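Local coordinates for protein metallo-beta-lactamase (Simiduia agarivorans, PDB 6MFI) that probably hydrolyses beta-lactam antibiotics as a subclass B3 metallo-beta-lactamase with two zinc ions in its active site, at residues H32-C37 with Q258-L263; C246-T251 with Q267-P272. All blocks are in the same frame, centred on the assembly; numbering follows the deposited sequence.

Contact 1 (H32-C37 with Q258-L263); sequences HWVDSC and QMRQRL
M259 opens the contact by laying its terminal methyl over one face of the W33 indole, with CE 4.2 Å from CZ2 and displaced toward the rim. On the opposite face of the same ring sits CB of C37, so the indole is sandwiched between its own segment and the facing helix. The next residue, R260, carries the polar part of the interface and some of the apolar part as well. Its CG stands anti to the backbone N (chi1 -173°), and the chain stays extended to NE, a course that takes CB and CG past the indole edge at CZ3 before the guanidinium reaches the end of helix 30-36. There NE donates to C37 O at 2.8 Å, a nearly straight bond (165°) that uses a lone pair in the carbonyl plane and lies in the guanidinium plane. NH2 adds a weak, bent bond to V34 O of 3.0 Å. The flat group also rests against V34, whose CG1 stands over its centre, 3.6 Å from CZ; a methyl on a face and two carbonyls thus restrain its rotation. Because V34 O belongs to the last turn of the helix and C37 O follows directly after it, the positive charge there is probably favourable. L263 closes the row: its CB meets V34 CG2 at 3.7 Å, while CD1 reaches W33 CE3 obliquely at 4.2 Å. Beyond the pair, F50 meets W33 edge-to-face and also touches M259 and L263, and C37 is tied to C62 by a disulfide. The axes of segments 32-36 and 259-263 run at 130° to one another, 9.8 Å apart at closest approach. The result is packing of two short helices, with an arginine side chain bonded to backbone carbonyls at the C-terminal end of helix 30-36, joining the N-terminal helix to the segment that follows the zinc ligand H253.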
ATOM      1  N   HIS A  32       2.666  20.187  -7.915  1.00 31.65           N
ATOM      2  CA  HIS A  32       1.258  20.253  -8.283  1.00 29.01           C
ATOM      3  C   HIS A  32       0.411  19.351  -7.398  1.00 25.84           C
ATOM      4  O   HIS A  32      -0.754  19.663  -7.129  1.00 25.36           O
ATOM      5  CB  HIS A  32       1.085  19.874  -9.755  1.00 29.30           C
ATOM      6  CG  HIS A  32      -0.306  20.065 -10.273  1.00 29.79           C
ATOM      7  ND1 HIS A  32      -1.108  21.115  -9.883  1.00 30.68           N
ATOM      8  CD2 HIS A  32      -1.038  19.339 -11.150  1.00 29.39           C
ATOM      9  CE1 HIS A  32      -2.274  21.030 -10.498  1.00 30.67           C
ATOM     10  NE2 HIS A  32      -2.258  19.959 -11.273  1.00 29.84           N
ATOM     11  N   TRP A  33       0.979  18.235  -6.930  1.00 23.80           N
ATOM     12  CA  TRP A  33       0.238  17.340  -6.045  1.00 22.29           C
ATOM     13  C   TRP A  33      -0.038  17.995  -4.699  1.00 22.26           C
ATOM     14  O   TRP A  33      -1.142  17.869  -4.158  1.00 22.17           O
ATOM     15  CB  TRP A  33       1.006  16.032  -5.857  1.00 21.10           C
ATOM     16  CG  TRP A  33       0.173  14.936  -5.262  1.00 20.24           C
ATOM     17  CD1 TRP A  33      -0.488  13.953  -5.937  1.00 19.69           C
ATOM     18  CD2 TRP A  33      -0.091  14.715  -3.871  1.00 19.81           C
ATOM     19  NE1 TRP A  33      -1.146  13.131  -5.055  1.00 19.09           N
ATOM     20  CE2 TRP A  33      -0.919  13.577  -3.780  1.00 19.14           C
ATOM     21  CE3 TRP A  33       0.292  15.365  -2.694  1.00 20.07           C
ATOM     22  CZ2 TRP A  33      -1.370  13.078  -2.559  1.00 18.19           C
ATOM     23  CZ3 TRP A  33      -0.157  14.868  -1.484  1.00 19.55           C
ATOM     24  CH2 TRP A  33      -0.980  13.736  -1.426  1.00 18.45           C
ATOM     25  N   VAL A  34       0.955  18.689  -4.138  1.00 22.47           N
ATOM     26  CA  VAL A  34       0.748  19.390  -2.872  1.00 22.72           C
ATOM     27  C   VAL A  34      -0.303  20.479  -3.037  1.00 23.23           C
ATOM     28  O   VAL A  34      -1.125  20.714  -2.142  1.00 23.54           O
ATOM     29  CB  VAL A  34       2.080  19.961  -2.352  1.00 23.65           C
ATOM     30  CG1 VAL A  34       1.877  20.653  -1.014  1.00 24.66           C
ATOM     31  CG2 VAL A  34       3.117  18.858  -2.225  1.00 22.72           C
ATOM     32  N   ASP A  35      -0.305  21.154  -4.190  1.00 23.56           N
ATOM     33  CA  ASP A  35      -1.313  22.175  -4.444  1.00 24.63           C
ATOM     34  C   ASP A  35      -2.675  21.562  -4.746  1.00 23.19           C
ATOM     35  O   ASP A  35      -3.706  22.212  -4.533  1.00 23.57           O
ATOM     36  CB  ASP A  35      -0.872  23.075  -5.599  1.00 26.22           C
ATOM     37  CG  ASP A  35       0.413  23.823  -5.299  1.00 28.10           C
ATOM     38  OD1 ASP A  35       0.660  24.136  -4.115  1.00 28.84           O
ATOM     39  OD2 ASP A  35       1.177  24.100  -6.249  1.00 28.77           O
ATOM     40  N   SER A  36      -2.706  20.322  -5.236  1.00 20.89           N
ATOM     41  CA  SER A  36      -3.959  19.690  -5.627  1.00 19.71           C
ATOM     42  C   SER A  36      -4.558  18.820  -4.534  1.00 18.02           C
ATOM     43  O   SER A  36      -5.784  18.673  -4.474  1.00 17.71           O
ATOM     44  CB  SER A  36      -3.757  18.837  -6.883  1.00 18.95           C
ATOM     45  OG  SER A  36      -3.214  19.605  -7.942  1.00 20.05           O
ATOM     46  N   CYS A  37      -3.730  18.235  -3.671  1.00 17.38           N
ATOM     47  CA  CYS A  37      -4.187  17.297  -2.657  1.00 17.37           C
ATOM     48  C   CYS A  37      -3.824  17.800  -1.267  1.00 18.43           C
ATOM     49  O   CYS A  37      -2.767  18.411  -1.071  1.00 19.57           O
ATOM     50  CB  CYS A  37      -3.583  15.908  -2.889  1.00 16.49           C
ATOM     51  SG  CYS A  37      -3.908  15.227  -4.537  1.00 16.54           S
ATOM     52  N   GLN A 258       3.366  11.296   6.356  1.00 19.91           N
ATOM     53  CA  GLN A 258       3.542  12.727   6.111  1.00 21.97           C
ATOM     54  C   GLN A 258       4.119  12.976   4.721  1.00 21.91           C
ATOM     55  O   GLN A 258       5.000  13.817   4.529  1.00 23.04           O
ATOM     56  CB  GLN A 258       4.415  13.369   7.193  1.00 24.30           C
ATOM     57  CG  GLN A 258       3.903  13.146   8.607  1.00 25.37           C
ATOM     58  CD  GLN A 258       4.536  14.084   9.615  1.00 27.73           C
ATOM     59  OE1 GLN A 258       4.880  15.222   9.292  1.00 29.11           O
ATOM     60  NE2 GLN A 258       4.688  13.613  10.847  1.00 28.13           N
ATOM     61  N   MET A 259       3.612  12.225   3.738  1.00 20.63           N
ATOM     62  CA  MET A 259       4.111  12.344   2.371  1.00 20.30           C
ATOM     63  C   MET A 259       3.909  13.750   1.824  1.00 20.27           C
ATOM     64  O   MET A 259       4.773  14.276   1.113  1.00 20.48           O
ATOM     65  CB  MET A 259       3.422  11.321   1.469  1.00 20.08           C
ATOM     66  CG  MET A 259       4.149  11.058   0.163  1.00 21.20           C
ATOM     67  SD  MET A 259       3.316   9.814  -0.836  1.00 21.52           S
ATOM     68  CE  MET A 259       2.129  10.832  -1.701  1.00 21.46           C
ATOM     69  N   ARG A 260       2.772  14.372   2.140  1.00 20.67           N
ATOM     70  CA  ARG A 260       2.515  15.722   1.651  1.00 22.08           C
ATOM     71  C   ARG A 260       3.466  16.731   2.283  1.00 23.86           C
ATOM     72  O   ARG A 260       3.967  17.633   1.601  1.00 25.28           O
ATOM     73  CB  ARG A 260       1.064  16.116   1.920  1.00 22.20           C
ATOM     74  CG  ARG A 260       0.668  17.440   1.291  1.00 23.82           C
ATOM     75  CD  ARG A 260      -0.708  17.889   1.751  1.00 24.55           C
ATOM     76  NE  ARG A 260      -1.131  19.110   1.072  1.00 26.61           N
ATOM     77  CZ  ARG A 260      -0.770  20.334   1.443  1.00 28.92           C
ATOM     78  NH1 ARG A 260       0.023  20.506   2.492  1.00 29.93           N
ATOM     79  NH2 ARG A 260      -1.203  21.388   0.764  1.00 30.29           N
ATOM     80  N   GLN A 261       3.727  16.598   3.586  1.00 23.92           N
ATOM     81  CA  GLN A 261       4.658  17.509   4.241  1.00 26.17           C
ATOM     82  C   GLN A 261       6.080  17.309   3.731  1.00 26.48           C
ATOM     83  O   GLN A 261       6.806  18.284   3.509  1.00 28.16           O
ATOM     84  CB  GLN A 261       4.596  17.328   5.757  1.00 26.91           C
ATOM     85  CG  GLN A 261       3.218  17.570   6.350  1.00 27.37           C
ATOM     86  CD  GLN A 261       2.415  16.293   6.506  1.00 25.91           C
ATOM     87  OE1 GLN A 261       1.998  15.681   5.521  1.00 24.46           O
ATOM     88  NE2 GLN A 261       2.187  15.887   7.750  1.00 26.22           N
ATOM     89  N   ARG A 262       6.493  16.055   3.530  1.00 25.40           N
ATOM     90  CA  ARG A 262       7.825  15.797   2.994  1.00 26.39           C
ATOM     91  C   ARG A 262       7.965  16.339   1.576  1.00 27.53           C
ATOM     92  O   ARG A 262       9.041  16.807   1.186  1.00 28.61           O
ATOM     93  CB  ARG A 262       8.126  14.299   3.026  1.00 25.09           C
ATOM     94  CG  ARG A 262       8.260  13.716   4.422  1.00 25.04           C
ATOM     95  CD  ARG A 262       8.557  12.226   4.366  1.00 24.01           C
ATOM     96  NE  ARG A 262       7.424  11.460   3.855  1.00 22.86           N
ATOM     97  CZ  ARG A 262       7.527  10.272   3.269  1.00 22.33           C
ATOM     98  NH1 ARG A 262       8.718   9.707   3.114  1.00 23.22           N
ATOM     99  NH2 ARG A 262       6.441   9.648   2.834  1.00 20.91           N
ATOM    100  N   LEU A 263       6.887  16.282   0.790  1.00 27.55           N
ATOM    101  CA  LEU A 263       6.931  16.825  -0.565  1.00 29.57           C
ATOM    102  C   LEU A 263       7.009  18.348  -0.549  1.00 34.19           C
ATOM    103  O   LEU A 263       7.722  18.948  -1.362  1.00 35.77           O
ATOM    104  CB  LEU A 263       5.707  16.363  -1.356  1.00 27.16           C
ATOM    105  CG  LEU A 263       5.733  14.948  -1.934  1.00 25.00           C
ATOM    106  CD1 LEU A 263       4.434  14.648  -2.666  1.00 23.72           C
ATOM    107  CD2 LEU A 263       6.926  14.766  -2.858  1.00 25.34           C
TER

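Contact 2 (C246-T251 with Q267-P272); sequences CDLLLT and QSLAVP
L248 and L269 form the centre of this contact: CG of L248 lies 3.9 Å from CB of L269, and both methyls of L248 close on that same CB, so the leucine fork straddles the base of its partner. The two side chains meet at a slant. With CG of L248 anti to its amide nitrogen (chi1 -160°), the fork also reaches the L269-A270 peptide, where CG is 3.9 Å from A270 N. Further along the strand, L250 CD2 touches L269 CD1 at 4.4 Å, a looser apolar contact. At the other end A270 presses its CB against D247 O, only 3.2 Å away, and the same carbonyl oxygen lies 3.1 Å from V271 N. Outside this shell, strand 206-210 holds segment 246-251 in place through backbone bonds from T207 and V209, and D247 OD2 accepts from T207 N. C246 is linked to C275 of helix 274-291 by a disulfide. L269 is backed by M259 and L263 of helix 259-265. The loop is thus fitted against the outermost strand of the five-stranded sheet by leucine packing, with A270 CB set against L248 CB and the D247 carbonyl. Side chains meet across the pair through apolar groups, while R262 links the two backbones, through NH2 to L249 O and weakly through NH1 to L269 O.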
ATOM      1  N   CYS A 246      15.761   0.603   4.458  1.00 29.52           N
ATOM      2  CA  CYS A 246      14.637   1.491   4.181  1.00 28.06           C
ATOM      3  C   CYS A 246      15.142   2.927   4.145  1.00 28.13           C
ATOM      4  O   CYS A 246      15.437   3.505   5.195  1.00 29.31           O
ATOM      5  CB  CYS A 246      13.562   1.300   5.243  1.00 28.17           C
ATOM      6  SG  CYS A 246      12.187   2.456   5.231  1.00 27.32           S
ATOM      7  N   ASP A 247      15.242   3.493   2.943  1.00 27.22           N
ATOM      8  CA  ASP A 247      15.637   4.886   2.773  1.00 27.58           C
ATOM      9  C   ASP A 247      14.461   5.809   2.492  1.00 25.66           C
ATOM     10  O   ASP A 247      14.486   6.968   2.914  1.00 26.04           O
ATOM     11  CB  ASP A 247      16.656   5.016   1.635  1.00 28.40           C
ATOM     12  CG  ASP A 247      17.854   4.105   1.816  1.00 30.28           C
ATOM     13  OD1 ASP A 247      18.411   4.064   2.933  1.00 31.73           O
ATOM     14  OD2 ASP A 247      18.240   3.431   0.837  1.00 30.32           O
ATOM     15  N   LEU A 248      13.436   5.321   1.796  1.00 23.72           N
ATOM     16  CA  LEU A 248      12.263   6.112   1.447  1.00 22.44           C
ATOM     17  C   LEU A 248      11.019   5.334   1.850  1.00 21.39           C
ATOM     18  O   LEU A 248      10.920   4.135   1.573  1.00 21.76           O
ATOM     19  CB  LEU A 248      12.243   6.433  -0.053  1.00 21.72           C
ATOM     20  CG  LEU A 248      11.386   7.601  -0.548  1.00 20.77           C
ATOM     21  CD1 LEU A 248      11.964   8.161  -1.835  1.00 20.77           C
ATOM     22  CD2 LEU A 248       9.937   7.181  -0.761  1.00 19.68           C
ATOM     23  N   LEU A 249      10.076   6.014   2.497  1.00 20.31           N
ATOM     24  CA  LEU A 249       8.873   5.385   3.025  1.00 19.16           C
ATOM     25  C   LEU A 249       7.641   5.867   2.270  1.00 17.02           C
ATOM     26  O   LEU A 249       7.494   7.063   1.997  1.00 16.79           O
ATOM     27  CB  LEU A 249       8.711   5.678   4.521  1.00 20.17           C
ATOM     28  CG  LEU A 249       7.542   4.982   5.221  1.00 20.68           C
ATOM     29  CD1 LEU A 249       7.790   3.486   5.324  1.00 21.23           C
ATOM     30  CD2 LEU A 249       7.308   5.584   6.597  1.00 21.74           C
ATOM     31  N   LEU A 250       6.759   4.926   1.938  1.00 15.64           N
ATOM     32  CA  LEU A 250       5.490   5.215   1.286  1.00 14.77           C
ATOM     33  C   LEU A 250       4.381   4.450   1.994  1.00 14.09           C
ATOM     34  O   LEU A 250       4.589   3.336   2.483  1.00 14.53           O
ATOM     35  CB  LEU A 250       5.520   4.838  -0.202  1.00 14.43           C
ATOM     36  CG  LEU A 250       6.374   5.726  -1.109  1.00 15.16           C
ATOM     37  CD1 LEU A 250       6.440   5.151  -2.515  1.00 14.81           C
ATOM     38  CD2 LEU A 250       5.832   7.147  -1.132  1.00 15.49           C
ATOM     39  N   THR A 251       3.199   5.056   2.047  1.00 13.57           N
ATOM     40  CA  THR A 251       2.081   4.486   2.782  1.00 13.75           C
ATOM     41  C   THR A 251       0.814   4.515   1.940  1.00 13.71           C
ATOM     42  O   THR A 251       0.606   5.445   1.153  1.00 14.03           O
ATOM     43  CB  THR A 251       1.837   5.249   4.092  1.00 14.16           C
ATOM     44  OG1 THR A 251       1.751   6.654   3.826  1.00 14.18           O
ATOM     45  CG2 THR A 251       2.970   4.991   5.075  1.00 14.65           C
ATOM     46  N   GLN A 267      13.436  18.478  -0.270  1.00 52.65           N
ATOM     47  CA  GLN A 267      13.788  18.162  -1.648  1.00 50.93           C
ATOM     48  C   GLN A 267      13.439  16.726  -2.016  1.00 46.54           C
ATOM     49  O   GLN A 267      13.141  16.448  -3.183  1.00 46.04           O
ATOM     50  CB  GLN A 267      15.282  18.398  -1.873  1.00 53.76           C
ATOM     51  CG  GLN A 267      15.819  19.669  -1.238  1.00 57.20           C
ATOM     52  CD  GLN A 267      16.164  20.736  -2.257  1.00 60.50           C
ATOM     53  OE1 GLN A 267      16.461  20.433  -3.413  1.00 60.81           O
ATOM     54  NE2 GLN A 267      16.129  21.995  -1.834  1.00 63.15           N
ATOM     55  N   SER A 268      13.475  15.809  -1.052  1.00 43.48           N
ATOM     56  CA  SER A 268      13.249  14.397  -1.311  1.00 40.23           C
ATOM     57  C   SER A 268      12.297  13.822  -0.272  1.00 36.72           C
ATOM     58  O   SER A 268      12.120  14.375   0.817  1.00 37.25           O
ATOM     59  CB  SER A 268      14.567  13.607  -1.303  1.00 41.38           C
ATOM     60  OG  SER A 268      15.131  13.571  -0.003  1.00 42.53           O
ATOM     61  N   LEU A 269      11.682  12.694  -0.629  1.00 33.00           N
ATOM     62  CA  LEU A 269      10.819  11.958   0.283  1.00 29.96           C
ATOM     63  C   LEU A 269      11.594  11.038   1.216  1.00 29.20           C
ATOM     64  O   LEU A 269      11.000  10.486   2.148  1.00 27.69           O
ATOM     65  CB  LEU A 269       9.803  11.132  -0.510  1.00 27.90           C
ATOM     66  CG  LEU A 269       8.617  11.868  -1.134  1.00 27.27           C
ATOM     67  CD1 LEU A 269       7.859  10.945  -2.075  1.00 26.04           C
ATOM     68  CD2 LEU A 269       7.693  12.404  -0.055  1.00 27.01           C
ATOM     69  N   ALA A 270      12.895  10.867   0.991  1.00 30.33           N
ATOM     70  CA  ALA A 270      13.681   9.896   1.739  1.00 30.19           C
ATOM     71  C   ALA A 270      14.102  10.461   3.089  1.00 30.78           C
ATOM     72  O   ALA A 270      14.672  11.555   3.165  1.00 32.65           O
ATOM     73  CB  ALA A 270      14.913   9.483   0.936  1.00 31.87           C
ATOM     74  N   VAL A 271      13.831   9.711   4.152  1.00 30.13           N
ATOM     75  CA  VAL A 271      14.267  10.077   5.497  1.00 31.56           C
ATOM     76  C   VAL A 271      15.131   8.944   6.036  1.00 33.23           C
ATOM     77  O   VAL A 271      14.788   7.768   5.843  1.00 33.11           O
ATOM     78  CB  VAL A 271      13.078  10.331   6.438  1.00 29.78           C
ATOM     79  CG1 VAL A 271      13.508  11.198   7.625  1.00 31.05           C
ATOM     80  CG2 VAL A 271      11.895  10.933   5.692  1.00 28.27           C
ATOM     81  N   PRO A 272      16.244   9.232   6.707  1.00 35.16           N
ATOM     82  CA  PRO A 272      16.944   8.173   7.440  1.00 35.59           C
ATOM     83  C   PRO A 272      16.071   7.641   8.567  1.00 34.97           C
ATOM     84  O   PRO A 272      15.367   8.398   9.240  1.00 34.40           O
ATOM     85  CB  PRO A 272      18.196   8.876   7.977  1.00 37.99           C
ATOM     86  CG  PRO A 272      18.380  10.063   7.087  1.00 38.83           C
ATOM     87  CD  PRO A 272      16.999  10.497   6.705  1.00 36.99           C
TER

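Helix 259-265 is the element the two contacts share: in contact 1 it receives the N-terminal helix, and in contact 2 it lies between the strand and the loop along the chain. M259 bridges them, its SD 3.7 Å from L250 CD2, while R262 NH2 probably donates to L249 O at 2.9 Å. Both contacts are partly buried, with centres 14 Å apart. Their chemistry differs: contact 1 joins elements distant in sequence and combines aromatic packing with an arginine on backbone carbonyls, whereas contact 2 joins near neighbours largely through aliphatic side chains, beside a close approach of backbone at D247. Each segment pair includes one disulfide cysteine, C37 or C246.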